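Local coordinates for protein probable benzoylformate decarboxylase (Rhodococcus jostii, PDB 7ORX) that is probably an enzyme of the thiamine diphosphate-dependent family, built from three alpha/beta domains, and binds thiamine diphosphate and a sodium ion, at residues G211-A216 with A319-T324; W235-P240 with V276-F281; P250-V255 with A385-M390; E13-R18 with Q144-A149. All blocks are in the same frame, centred on the assembly; numbering follows the deposited sequence.

Interaction 1 (G211-A216 with A319-T324)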
loop_
_atom_site.group_PDB
_atom_site.type_symbol
_atom_site.label_atom_id
_atom_site.label_comp_id
_atom_site.label_asym_id
_atom_site.label_seq_id
_atom_site.Cartn_x
_atom_site.Cartn_y
_atom_site.Cartn_z
ATOM N N GLY C 211 -31.365 7.923 -3.819
ATOM C CA GLY C 211 -30.119 8.149 -3.074
ATOM C C GLY C 211 -29.542 9.521 -3.354
ATOM O O GLY C 211 -30.067 10.288 -4.169
ATOM N N PRO C 212 -28.387 9.807 -2.728
ATOM C CA PRO C 212 -27.836 11.151 -2.676
ATOM C C PRO C 212 -27.564 11.631 -4.087
ATOM O O PRO C 212 -27.701 12.828 -4.310
ATOM C CB PRO C 212 -26.576 11.080 -1.791
ATOM C CG PRO C 212 -26.324 9.636 -1.545
ATOM C CD PRO C 212 -27.563 8.861 -1.979
ATOM N N ALA C 213 -27.159 10.731 -4.984
ATOM C CA ALA C 213 -26.710 11.157 -6.335
ATOM C C ALA C 213 -27.864 11.810 -7.103
ATOM O O ALA C 213 -27.600 12.575 -7.957
ATOM C CB ALA C 213 -26.133 9.997 -7.089
ATOM N N VAL C 214 -29.116 11.581 -6.738
ATOM C CA VAL C 214 -30.253 12.311 -7.364
ATOM C C VAL C 214 -30.129 13.773 -6.972
ATOM O O VAL C 214 -30.240 14.597 -7.858
ATOM C CB VAL C 214 -31.622 11.752 -6.954
ATOM C CG1 VAL C 214 -32.740 12.582 -7.567
ATOM C CG2 VAL C 214 -31.785 10.286 -7.344
ATOM N N ASP C 215 -29.883 14.071 -5.699
ATOM C CA ASP C 215 -29.733 15.469 -5.208
ATOM C C ASP C 215 -28.473 16.067 -5.831
ATOM O O ASP C 215 -28.584 17.127 -6.448
ATOM C CB ASP C 215 -29.712 15.577 -3.677
ATOM C CG ASP C 215 -29.944 16.971 -3.130
ATOM O OD1 ASP C 215 -30.963 17.615 -3.552
ATOM O OD2 ASP C 215 -29.119 17.410 -2.263
ATOM N N ALA C 216 -27.327 15.403 -5.730
ATOM C CA ALA C 216 -26.043 15.834 -6.364
ATOM C C ALA C 216 -26.242 16.235 -7.834
ATOM O O ALA C 216 -25.645 17.229 -8.213
ATOM C CB ALA C 216 -24.986 14.774 -6.239
ATOM N N ALA C 319 -24.711 4.426 -15.225
ATOM C CA ALA C 319 -25.092 5.539 -16.116
ATOM C C ALA C 319 -25.277 6.798 -15.293
ATOM O O ALA C 319 -25.435 6.724 -14.078
ATOM C CB ALA C 319 -26.346 5.185 -16.871
ATOM N N PRO C 320 -25.264 7.989 -15.927
ATOM C CA PRO C 320 -25.483 9.242 -15.219
ATOM C C PRO C 320 -26.911 9.339 -14.689
ATOM O O PRO C 320 -27.834 9.106 -15.448
ATOM C CB PRO C 320 -25.182 10.278 -16.298
ATOM C CG PRO C 320 -24.259 9.544 -17.174
ATOM C CD PRO C 320 -24.984 8.225 -17.336
ATOM N N VAL C 321 -27.038 9.653 -13.413
ATOM C CA VAL C 321 -28.347 9.632 -12.683
ATOM C C VAL C 321 -29.239 10.744 -13.236
ATOM O O VAL C 321 -30.401 10.465 -13.536
ATOM C CB VAL C 321 -28.103 9.786 -11.164
ATOM C CG1 VAL C 321 -29.353 10.057 -10.392
ATOM C CG2 VAL C 321 -27.372 8.580 -10.599
ATOM N N GLY C 322 -28.667 11.946 -13.361
ATOM C CA GLY C 322 -29.301 13.126 -13.968
ATOM C C GLY C 322 -30.026 12.746 -15.245
ATOM O O GLY C 322 -31.270 12.708 -15.243
ATOM N N SER C 323 -29.266 12.450 -16.292
ATOM C CA SER C 323 -29.804 12.152 -17.644
ATOM C C SER C 323 -30.840 11.039 -17.550
ATOM O O SER C 323 -31.916 11.213 -18.131
ATOM C CB SER C 323 -28.736 11.735 -18.636
ATOM O OG SER C 323 -27.553 12.504 -18.476
ATOM N N THR C 324 -30.492 9.916 -16.921
ATOM C CA THR C 324 -31.326 8.694 -16.927
ATOM C C THR C 324 -32.733 9.094 -16.474
ATOM O O THR C 324 -33.701 8.895 -17.238
ATOM C CB THR C 324 -30.697 7.609 -16.046
ATOM O OG1 THR C 324 -29.385 7.359 -16.556
ATOM C CG2 THR C 324 -31.511 6.334 -16.021
#
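Both methyl groups of Val321 touch the short helix 212-216. CG1 of Val321 lies 3.9 Å from CG2 of Val214. The same CG1 is 3.9 Å from Val214 CA and equally close to Ala213 O, so it rests on the main chain as well as on a methyl. CG2 of Val321 comes within 4.0 Å of Ala213 CB. The split follows from the torsion of Val321. Its CG1 stands anti to the backbone N (chi1 168°), while CG2 sits beside that N. Val214 and Val321 meet with their side chains at about a right angle. All three residues are buried, and this is the tightly packed part of the contact. Val276, on strand 272-276, lies against both valines and closes the packing from the sheet.

The other side is looser and more polar. Gly322 and Ser323 are partly exposed. Gly322 N is bound by Asp217 OD2, and Ser323 OG by Ala186 O. Pro320 is the N-cap of helix 321-331. Its O takes two bonds from Thr324, reaching it from opposite faces of the carbonyl plane: one from OG1 at 2.6 Å and one from N at 3.1 Å.

Both helices begin after strands of the parallel sheet of the central domain, 206-210 and 315-318. The buried carboxylate of Asp215 is held by Arg242, Asn220 and Gly396. No hydrogen bond joins the two segments. Between them the contact is van der Waals packing, and a polar tie, Gly322 N to Asp217, lies just beside it.

Interaction 2 (W235-P240 with V276-F281); sequences WIAPSP and VGAPVF
Ala237 and Ala278 meet through their methyl groups, CB to CB at 3.5 Å, in the Rossmann-like central domain. One residue follows strand 234-236 and the other lies in the loop after strand 272-276, so the contact joins two loops that leave the parallel sheet. Gly277 helps this loop turn, with a positive phi of 74°.

The second half of the contact pairs Pro238 with Phe281. The two side chains cross at about a right angle. Phe281 is reached through a cis peptide bond from Val280. Its CG lies beside the backbone N and anti to the carbonyl carbon (chi1 -74°), which brings the ring to the proline. CD1 of Phe281 approaches Pro238 CD to 3.9 Å, obliquely to the aromatic plane. Pro238 CG also reaches Phe281 CB, at 4.0 Å. Leu263 of helix 260-266 packs on both residues, so this apolar cluster is shared with a third part of the domain. All four touching residues are buried. Ala278 O accepts a hydrogen bond from His300 NE2. One face of the Phe281 ring is covered by its own neighbour: Val280 CG1 stands 3.8 Å from the ring plane, nearer the ring's margin than its middle.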
loop_
_atom_site.group_PDB
_atom_site.type_symbol
_atom_site.label_atom_id
_atom_site.label_comp_id
_atom_site.label_asym_id
_atom_site.label_seq_id
_atom_site.Cartn_x
_atom_site.Cartn_y
_atom_site.Cartn_z
ATOM N N TRP C 235 -39.337 6.139 -1.412
ATOM C CA TRP C 235 -38.534 6.055 -0.182
ATOM C C TRP C 235 -37.150 6.602 -0.461
ATOM O O TRP C 235 -36.679 6.483 -1.616
ATOM C CB TRP C 235 -38.394 4.611 0.255
ATOM C CG TRP C 235 -39.675 3.970 0.624
ATOM C CD1 TRP C 235 -40.623 3.432 -0.186
ATOM C CD2 TRP C 235 -40.126 3.786 1.971
ATOM N NE1 TRP C 235 -41.653 2.930 0.577
ATOM C CE2 TRP C 235 -41.366 3.134 1.896
ATOM C CE3 TRP C 235 -39.601 4.146 3.223
ATOM C CZ2 TRP C 235 -42.080 2.825 3.038
ATOM C CZ3 TRP C 235 -40.327 3.869 4.348
ATOM C CH2 TRP C 235 -41.554 3.220 4.253
ATOM N N ILE C 236 -36.493 7.096 0.569
ATOM C CA ILE C 236 -35.058 7.457 0.465
ATOM C C ILE C 236 -34.235 6.223 0.864
ATOM O O ILE C 236 -34.572 5.598 1.883
ATOM C CB ILE C 236 -34.792 8.689 1.342
ATOM C CG1 ILE C 236 -35.511 9.906 0.767
ATOM C CG2 ILE C 236 -33.304 8.951 1.513
ATOM C CD1 ILE C 236 -35.386 11.145 1.655
ATOM N N ALA C 237 -33.176 5.905 0.144
ATOM C CA ALA C 237 -32.285 4.799 0.503
ATOM C C ALA C 237 -31.744 4.985 1.908
ATOM O O ALA C 237 -31.468 6.092 2.367
ATOM C CB ALA C 237 -31.131 4.759 -0.462
ATOM N N PRO C 238 -31.457 3.880 2.601
ATOM C CA PRO C 238 -31.000 3.926 3.978
ATOM C C PRO C 238 -29.692 4.666 4.215
ATOM O O PRO C 238 -28.920 4.693 3.383
ATOM C CB PRO C 238 -30.813 2.461 4.367
ATOM C CG PRO C 238 -30.608 1.781 3.050
ATOM C CD PRO C 238 -31.528 2.511 2.093
ATOM N N SER C 239 -29.500 5.175 5.439
ATOM C CA SER C 239 -28.313 5.951 5.871
ATOM C C SER C 239 -28.123 7.064 4.831
ATOM O O SER C 239 -27.046 7.200 4.236
ATOM C CB SER C 239 -27.093 5.046 5.981
ATOM O OG SER C 239 -27.342 3.843 6.722
ATOM N N PRO C 240 -29.152 7.930 4.636
ATOM C CA PRO C 240 -29.046 9.034 3.698
ATOM C C PRO C 240 -28.124 10.144 4.192
ATOM O O PRO C 240 -28.076 10.457 5.369
ATOM C CB PRO C 240 -30.480 9.562 3.638
ATOM C CG PRO C 240 -31.032 9.288 5.005
ATOM C CD PRO C 240 -30.418 7.967 5.405
ATOM N N VAL C 276 -32.328 4.394 -7.534
ATOM C CA VAL C 276 -31.577 5.393 -8.342
ATOM C C VAL C 276 -30.611 6.154 -7.413
ATOM O O VAL C 276 -31.033 6.705 -6.397
ATOM C CB VAL C 276 -32.551 6.328 -9.079
ATOM C CG1 VAL C 276 -31.788 7.246 -10.005
ATOM C CG2 VAL C 276 -33.612 5.543 -9.835
ATOM N N GLY C 277 -29.343 6.123 -7.735
ATOM C CA GLY C 277 -28.344 7.010 -7.155
ATOM C C GLY C 277 -28.008 6.635 -5.741
ATOM O O GLY C 277 -27.656 7.584 -4.948
ATOM N N ALA C 278 -28.034 5.345 -5.418
ATOM C CA ALA C 278 -27.635 4.866 -4.071
ATOM C C ALA C 278 -26.940 3.536 -4.209
ATOM O O ALA C 278 -27.207 2.803 -5.150
ATOM C CB ALA C 278 -28.830 4.721 -3.124
ATOM N N PRO C 279 -26.110 3.151 -3.223
ATOM C CA PRO C 279 -25.640 1.776 -3.126
ATOM C C PRO C 279 -26.876 0.925 -2.847
ATOM O O PRO C 279 -27.917 1.490 -2.527
ATOM C CB PRO C 279 -24.664 1.734 -1.947
ATOM C CG PRO C 279 -24.395 3.213 -1.647
ATOM C CD PRO C 279 -25.617 3.985 -2.115
ATOM N N VAL C 280 -26.720 -0.382 -2.993
ATOM C CA VAL C 280 -27.698 -1.445 -2.616
ATOM C C VAL C 280 -26.979 -2.375 -1.640
ATOM O O VAL C 280 -26.148 -3.170 -2.049
ATOM C CB VAL C 280 -28.200 -2.189 -3.870
ATOM C CG1 VAL C 280 -29.132 -3.308 -3.549
ATOM C CG2 VAL C 280 -28.883 -1.245 -4.825
ATOM N N PHE C 281 -27.180 -2.205 -0.336
ATOM C CA PHE C 281 -27.674 -0.983 0.288
ATOM C C PHE C 281 -26.673 -0.578 1.392
ATOM O O PHE C 281 -25.826 -1.392 1.852
ATOM C CB PHE C 281 -29.090 -1.169 0.871
ATOM C CG PHE C 281 -30.272 -1.246 -0.074
ATOM C CD1 PHE C 281 -30.777 -0.114 -0.687
ATOM C CD2 PHE C 281 -30.950 -2.437 -0.279
ATOM C CE1 PHE C 281 -31.859 -0.183 -1.549
ATOM C CE2 PHE C 281 -32.085 -2.492 -1.078
ATOM C CZ PHE C 281 -32.540 -1.363 -1.710
#

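Interaction 3 (P250-V255 with A385-M390); sequences PSFRGV and AFWSQM
Trp387 lays its indole between a methyl of Val255 and the phenyl ring of Phe386. From CB the side chain turns beside its backbone N, with CG anti to the carbonyl carbon (chi1 -70°). CB itself stays 4.6 Å from Val255 CG2. CG is closer, 3.8 Å from the same methyl. CD1 and CD2 keep a similar distance to it, and NE1 and CE2 come to 3.7 Å. CG2 of Val255 therefore sits squarely over the five-membered ring, 3.6 Å from its centroid and 4° from the ring normal. This is a CH-pi contact. CG2, the Val255 branch beside the backbone N and anti to the carbonyl carbon, is the one over the indole. Further out, CE3 of Trp387 meets CZ of Phe252 at 4.2 Å, obliquely to both rings. The far part of the six-membered ring packs on Ile236 of strand 234-236. On the opposite face of the indole lies Phe386 CD1, 3.9 Å above the plane. The ring of Tyr398 also meets the indole.

The strand side is held in shape locally. Gly254 N stands 3.5 Å above the centre of the Phe252 ring. Arg253 takes no part in the contact; its NH1 donates to Pro250 O and, less straight, to Phe252 O.

No hydrogen bond crosses between the segments. The Trp387 side chain is about 13 Å from a bound thiamine diphosphate and does not touch it. This is an apolar interdomain contact of the three-domain fold: helix 383-389 of the C-terminal thiamine diphosphate-binding domain sits against edge strand 252-255 of the central domain's parallel sheet.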
loop_
_atom_site.group_PDB
_atom_site.type_symbol
_atom_site.label_atom_id
_atom_site.label_comp_id
_atom_site.label_asym_id
_atom_site.label_seq_id
_atom_site.Cartn_x
_atom_site.Cartn_y
_atom_site.Cartn_z
ATOM N N PRO C 250 -47.004 13.872 -2.225
ATOM C CA PRO C 250 -47.803 12.651 -2.086
ATOM C C PRO C 250 -47.028 11.330 -2.034
ATOM O O PRO C 250 -47.295 10.536 -1.161
ATOM C CB PRO C 250 -48.703 12.739 -3.322
ATOM C CG PRO C 250 -49.019 14.222 -3.330
ATOM C CD PRO C 250 -47.668 14.871 -3.077
ATOM N N SER C 251 -46.080 11.134 -2.952
ATOM C CA SER C 251 -45.298 9.880 -3.101
ATOM C C SER C 251 -44.350 9.658 -1.918
ATOM O O SER C 251 -43.985 8.518 -1.683
ATOM C CB SER C 251 -44.565 9.861 -4.391
ATOM O OG SER C 251 -45.460 9.674 -5.499
ATOM N N PHE C 252 -43.987 10.674 -1.145
ATOM C CA PHE C 252 -42.952 10.532 -0.081
ATOM C C PHE C 252 -43.445 9.597 1.010
ATOM O O PHE C 252 -44.592 9.806 1.453
ATOM C CB PHE C 252 -42.567 11.867 0.554
ATOM C CG PHE C 252 -41.333 11.751 1.398
ATOM C CD1 PHE C 252 -40.116 11.423 0.838
ATOM C CD2 PHE C 252 -41.410 11.927 2.768
ATOM C CE1 PHE C 252 -38.991 11.291 1.621
ATOM C CE2 PHE C 252 -40.283 11.805 3.563
ATOM C CZ PHE C 252 -39.073 11.485 2.978
ATOM N N ARG C 253 -42.615 8.610 1.396
ATOM C CA ARG C 253 -42.923 7.603 2.457
ATOM C C ARG C 253 -41.872 7.576 3.567
ATOM O O ARG C 253 -42.083 6.854 4.504
ATOM C CB ARG C 253 -42.991 6.198 1.863
ATOM C CG ARG C 253 -44.130 5.979 0.884
ATOM C CD ARG C 253 -45.465 5.931 1.587
ATOM N NE ARG C 253 -46.563 5.897 0.637
ATOM C CZ ARG C 253 -47.136 6.972 0.100
ATOM N NH1 ARG C 253 -46.737 8.204 0.417
ATOM N NH2 ARG C 253 -48.125 6.786 -0.760
ATOM N N GLY C 254 -40.764 8.282 3.432
ATOM C CA GLY C 254 -39.700 8.363 4.439
ATOM C C GLY C 254 -38.426 7.646 4.030
ATOM O O GLY C 254 -38.169 7.474 2.834
ATOM N N VAL C 255 -37.640 7.268 5.025
ATOM C CA VAL C 255 -36.304 6.659 4.884
ATOM C C VAL C 255 -36.426 5.167 5.147
ATOM O O VAL C 255 -37.002 4.804 6.106
ATOM C CB VAL C 255 -35.333 7.342 5.845
ATOM C CG1 VAL C 255 -33.971 6.682 5.868
ATOM C CG2 VAL C 255 -35.182 8.802 5.483
ATOM N N ALA C 385 -37.427 11.384 14.164
ATOM C CA ALA C 385 -37.989 12.711 14.507
ATOM C C ALA C 385 -37.803 13.689 13.341
ATOM O O ALA C 385 -38.765 14.327 12.934
ATOM C CB ALA C 385 -37.324 13.221 15.756
ATOM N N PHE C 386 -36.598 13.825 12.818
ATOM C CA PHE C 386 -36.310 14.773 11.715
ATOM C C PHE C 386 -37.272 14.507 10.538
ATOM O O PHE C 386 -37.919 15.417 10.032
ATOM C CB PHE C 386 -34.827 14.655 11.335
ATOM C CG PHE C 386 -34.410 15.636 10.289
ATOM C CD1 PHE C 386 -34.633 15.393 8.965
ATOM C CD2 PHE C 386 -33.899 16.854 10.657
ATOM C CE1 PHE C 386 -34.327 16.339 8.005
ATOM C CE2 PHE C 386 -33.602 17.816 9.710
ATOM C CZ PHE C 386 -33.819 17.547 8.379
ATOM N N TRP C 387 -37.387 13.261 10.103
ATOM C CA TRP C 387 -38.051 12.939 8.815
ATOM C C TRP C 387 -39.567 13.045 8.964
ATOM O O TRP C 387 -40.269 13.346 7.978
ATOM C CB TRP C 387 -37.573 11.575 8.318
ATOM C CG TRP C 387 -36.147 11.645 7.871
ATOM C CD1 TRP C 387 -35.050 11.089 8.459
ATOM C CD2 TRP C 387 -35.664 12.379 6.740
ATOM N NE1 TRP C 387 -33.921 11.400 7.749
ATOM C CE2 TRP C 387 -34.269 12.195 6.699
ATOM C CE3 TRP C 387 -36.288 13.114 5.727
ATOM C CZ2 TRP C 387 -33.491 12.745 5.701
ATOM C CZ3 TRP C 387 -35.516 13.646 4.729
ATOM C CH2 TRP C 387 -34.136 13.462 4.721
ATOM N N SER C 388 -40.054 12.838 10.170
ATOM C CA SER C 388 -41.510 12.829 10.463
ATOM C C SER C 388 -41.987 14.273 10.640
ATOM O O SER C 388 -43.187 14.497 10.724
ATOM C CB SER C 388 -41.808 11.967 11.672
ATOM O OG SER C 388 -41.428 12.646 12.852
ATOM N N GLN C 389 -41.069 15.238 10.619
ATOM C CA GLN C 389 -41.344 16.597 11.135
ATOM C C GLN C 389 -40.780 17.692 10.209
ATOM O O GLN C 389 -41.153 18.815 10.432
ATOM C CB GLN C 389 -40.789 16.624 12.556
ATOM C CG GLN C 389 -41.600 17.476 13.516
ATOM C CD GLN C 389 -42.977 16.927 13.810
ATOM O OE1 GLN C 389 -43.956 17.651 13.788
ATOM N NE2 GLN C 389 -43.065 15.650 14.119
ATOM N N MET C 390 -39.991 17.412 9.159
ATOM C CA MET C 390 -39.388 18.507 8.352
ATOM C C MET C 390 -40.049 18.619 6.987
ATOM O O MET C 390 -40.489 17.561 6.472
ATOM C CB MET C 390 -37.889 18.276 8.192
ATOM C CG MET C 390 -37.165 18.448 9.512
ATOM S SD MET C 390 -37.287 20.133 10.087
ATOM C CE MET C 390 -35.772 20.773 9.400
#

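Interaction 4 (E13-R18 with Q144-A149)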
loop_
_atom_site.group_PDB
_atom_site.type_symbol
_atom_site.label_atom_id
_atom_site.label_comp_id
_atom_site.label_asym_id
_atom_site.label_seq_id
_atom_site.Cartn_x
_atom_site.Cartn_y
_atom_site.Cartn_z
ATOM N N GLU C 13 -2.544 29.915 -12.366
ATOM C CA GLU C 13 -3.303 30.269 -13.594
ATOM C C GLU C 13 -4.300 29.140 -13.887
ATOM O O GLU C 13 -5.409 29.403 -14.441
ATOM C CB GLU C 13 -2.334 30.603 -14.740
ATOM C CG GLU C 13 -3.041 30.940 -16.057
ATOM C CD GLU C 13 -3.061 32.364 -16.623
ATOM O OE1 GLU C 13 -2.760 32.517 -17.854
ATOM O OE2 GLU C 13 -3.469 33.304 -15.867
ATOM N N LEU C 14 -3.923 27.926 -13.503
ATOM C CA LEU C 14 -4.696 26.711 -13.792
ATOM C C LEU C 14 -5.850 26.609 -12.804
ATOM O O LEU C 14 -6.984 26.381 -13.259
ATOM C CB LEU C 14 -3.738 25.528 -13.702
ATOM C CG LEU C 14 -4.404 24.163 -13.731
ATOM C CD1 LEU C 14 -4.886 23.804 -15.124
ATOM C CD2 LEU C 14 -3.468 23.091 -13.201
ATOM N N LEU C 15 -5.586 26.768 -11.496
ATOM C CA LEU C 15 -6.648 26.705 -10.469
ATOM C C LEU C 15 -7.714 27.745 -10.818
ATOM O O LEU C 15 -8.879 27.431 -10.664
ATOM C CB LEU C 15 -6.047 26.966 -9.090
ATOM C CG LEU C 15 -4.956 25.992 -8.669
ATOM C CD1 LEU C 15 -4.226 26.483 -7.450
ATOM C CD2 LEU C 15 -5.505 24.615 -8.415
ATOM N N ARG C 16 -7.326 28.941 -11.275
ATOM C CA ARG C 16 -8.287 30.023 -11.651
ATOM C C ARG C 16 -9.115 29.540 -12.841
ATOM O O ARG C 16 -10.315 29.756 -12.841
ATOM C CB ARG C 16 -7.621 31.359 -12.012
ATOM C CG ARG C 16 -8.644 32.423 -12.409
ATOM C CD ARG C 16 -8.148 33.803 -12.846
ATOM N NE ARG C 16 -7.271 34.411 -11.858
ATOM C CZ ARG C 16 -5.935 34.334 -11.851
ATOM N NH1 ARG C 16 -5.286 33.682 -12.795
ATOM N NH2 ARG C 16 -5.239 34.927 -10.897
ATOM N N ALA C 17 -8.449 28.948 -13.833
ATOM C CA ALA C 17 -9.057 28.450 -15.086
ATOM C C ALA C 17 -10.166 27.451 -14.745
ATOM O O ALA C 17 -11.187 27.450 -15.429
ATOM C CB ALA C 17 -7.983 27.810 -15.909
ATOM N N ARG C 18 -9.973 26.670 -13.673
ATOM C CA ARG C 18 -10.864 25.563 -13.229
ATOM C C ARG C 18 -11.840 25.991 -12.106
ATOM O O ARG C 18 -12.489 25.125 -11.525
ATOM C CB ARG C 18 -9.992 24.408 -12.727
ATOM C CG ARG C 18 -9.123 23.729 -13.776
ATOM C CD ARG C 18 -9.856 23.114 -14.986
ATOM N NE ARG C 18 -8.858 22.373 -15.776
ATOM C CZ ARG C 18 -8.176 22.858 -16.790
ATOM N NH1 ARG C 18 -8.421 24.068 -17.230
ATOM N NH2 ARG C 18 -7.257 22.135 -17.381
ATOM N N GLN C 144 -4.300 16.711 -13.640
ATOM C CA GLN C 144 -4.815 15.316 -13.605
ATOM C C GLN C 144 -5.661 15.121 -12.327
ATOM O O GLN C 144 -6.772 14.541 -12.402
ATOM C CB GLN C 144 -3.643 14.342 -13.646
ATOM C CG GLN C 144 -4.035 12.918 -13.357
ATOM C CD GLN C 144 -2.943 11.921 -13.695
ATOM O OE1 GLN C 144 -1.743 12.202 -13.877
ATOM N NE2 GLN C 144 -3.354 10.685 -13.807
ATOM N N ALA C 145 -5.146 15.566 -11.181
ATOM C CA ALA C 145 -5.854 15.531 -9.889
ATOM C C ALA C 145 -7.256 16.113 -10.063
ATOM O O ALA C 145 -8.219 15.457 -9.581
ATOM C CB ALA C 145 -5.098 16.290 -8.825
ATOM N N ILE C 146 -7.391 17.269 -10.715
ATOM C CA ILE C 146 -8.711 17.968 -10.786
ATOM C C ILE C 146 -9.625 17.162 -11.699
ATOM O O ILE C 146 -10.750 16.917 -11.304
ATOM C CB ILE C 146 -8.565 19.419 -11.245
ATOM C CG1 ILE C 146 -7.841 20.236 -10.176
ATOM C CG2 ILE C 146 -9.916 20.020 -11.609
ATOM C CD1 ILE C 146 -7.185 21.478 -10.701
ATOM N N HIS C 147 -9.161 16.742 -12.862
ATOM C CA HIS C 147 -10.044 16.035 -13.825
ATOM C C HIS C 147 -10.558 14.744 -13.194
ATOM O O HIS C 147 -11.736 14.370 -13.413
ATOM C CB HIS C 147 -9.276 15.691 -15.094
ATOM C CG HIS C 147 -8.968 16.871 -15.937
ATOM N ND1 HIS C 147 -9.940 17.782 -16.297
ATOM C CD2 HIS C 147 -7.809 17.249 -16.536
ATOM C CE1 HIS C 147 -9.382 18.693 -17.078
ATOM N NE2 HIS C 147 -8.071 18.381 -17.240
ATOM N N THR C 148 -9.631 14.051 -12.536
ATOM C CA THR C 148 -9.858 12.769 -11.817
ATOM C C THR C 148 -10.908 13.015 -10.727
ATOM O O THR C 148 -11.841 12.242 -10.648
ATOM C CB THR C 148 -8.564 12.227 -11.196
ATOM O OG1 THR C 148 -7.578 12.005 -12.203
ATOM C CG2 THR C 148 -8.769 10.939 -10.437
ATOM N N ALA C 149 -10.766 14.031 -9.889
ATOM C CA ALA C 149 -11.760 14.325 -8.830
ATOM C C ALA C 149 -13.178 14.466 -9.411
ATOM O O ALA C 149 -14.097 13.975 -8.728
ATOM C CB ALA C 149 -11.348 15.534 -8.053
#
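Ile146 carries the apolar side of this contact. Its CD1 meets Leu15 CD2 at 4.2 Å and Arg18 CG at 4.3 Å. The methyl thus touches both a leucine branch and the aliphatic root of an arginine. Leu15 also packs on Phe42.

The second kind of contact is between flat groups. Arg18 bends at chi2 (-58°), which brings its guanidinium round toward His147. NH2 of Arg18 lies 3.8 Å from His147 NE2, and NE of Arg18 lies 3.9 Å from His147 CE1. The two planes are 30° apart and the approach is oblique. No hydrogen bond is formed here. Leu14 CD1 stands 3.7 Å above one face of the guanidinium, nearer its margin than its middle.

The hydrogen bonds of the guanidinium lead elsewhere. NH2 of Arg18 donates to Asn143 OD1 and to Leu177 O, and NH1 donates to Leu178 O. These partners hold the group in place beside the imidazole. Arg180 touches both Arg18 and His147.

Other polar links flank the contact. Arg16 NH1 makes a salt bridge to Glu13 OE2 within its segment, and Arg16 NE one to Asp41 outside it. Thr148 OG1 bonds back to Gln144 O from above its carbonyl plane.

Ala309 of the second subunit packs on His147, so a subunit interface borders the contact. Ala145 faces strands 128-130 and 157-162. The end of helix 7-17, with Arg18 just after it, packs against helix 138-149, as is typical of the helical layer over a parallel alpha/beta sheet, here that of the N-terminal domain.

How the interactions relate
The chain first closes interaction 4, where residues 144-149 return to 13-18 within the N-terminal alpha/beta unit. The other three follow in the chain. Interaction 1 opens at 211-216, interaction 2 at 235-240 and interaction 3 at 250-255. Interaction 2 closes first, at 276-281, wholly inside the span of interaction 1, which closes at 319-324. Interaction 3 closes last, at 385-390, and so crosses both. Interactions 1 and 2 touch through Gly211 N and Val276 O (2.9 Å). Interactions 2 and 3 lie on the neighbouring strands 234-236 and 252-255 of one sheet. Thus 1 and 2 tie the central domain together, 3 joins it to the C-terminal domain, and 4 stands apart.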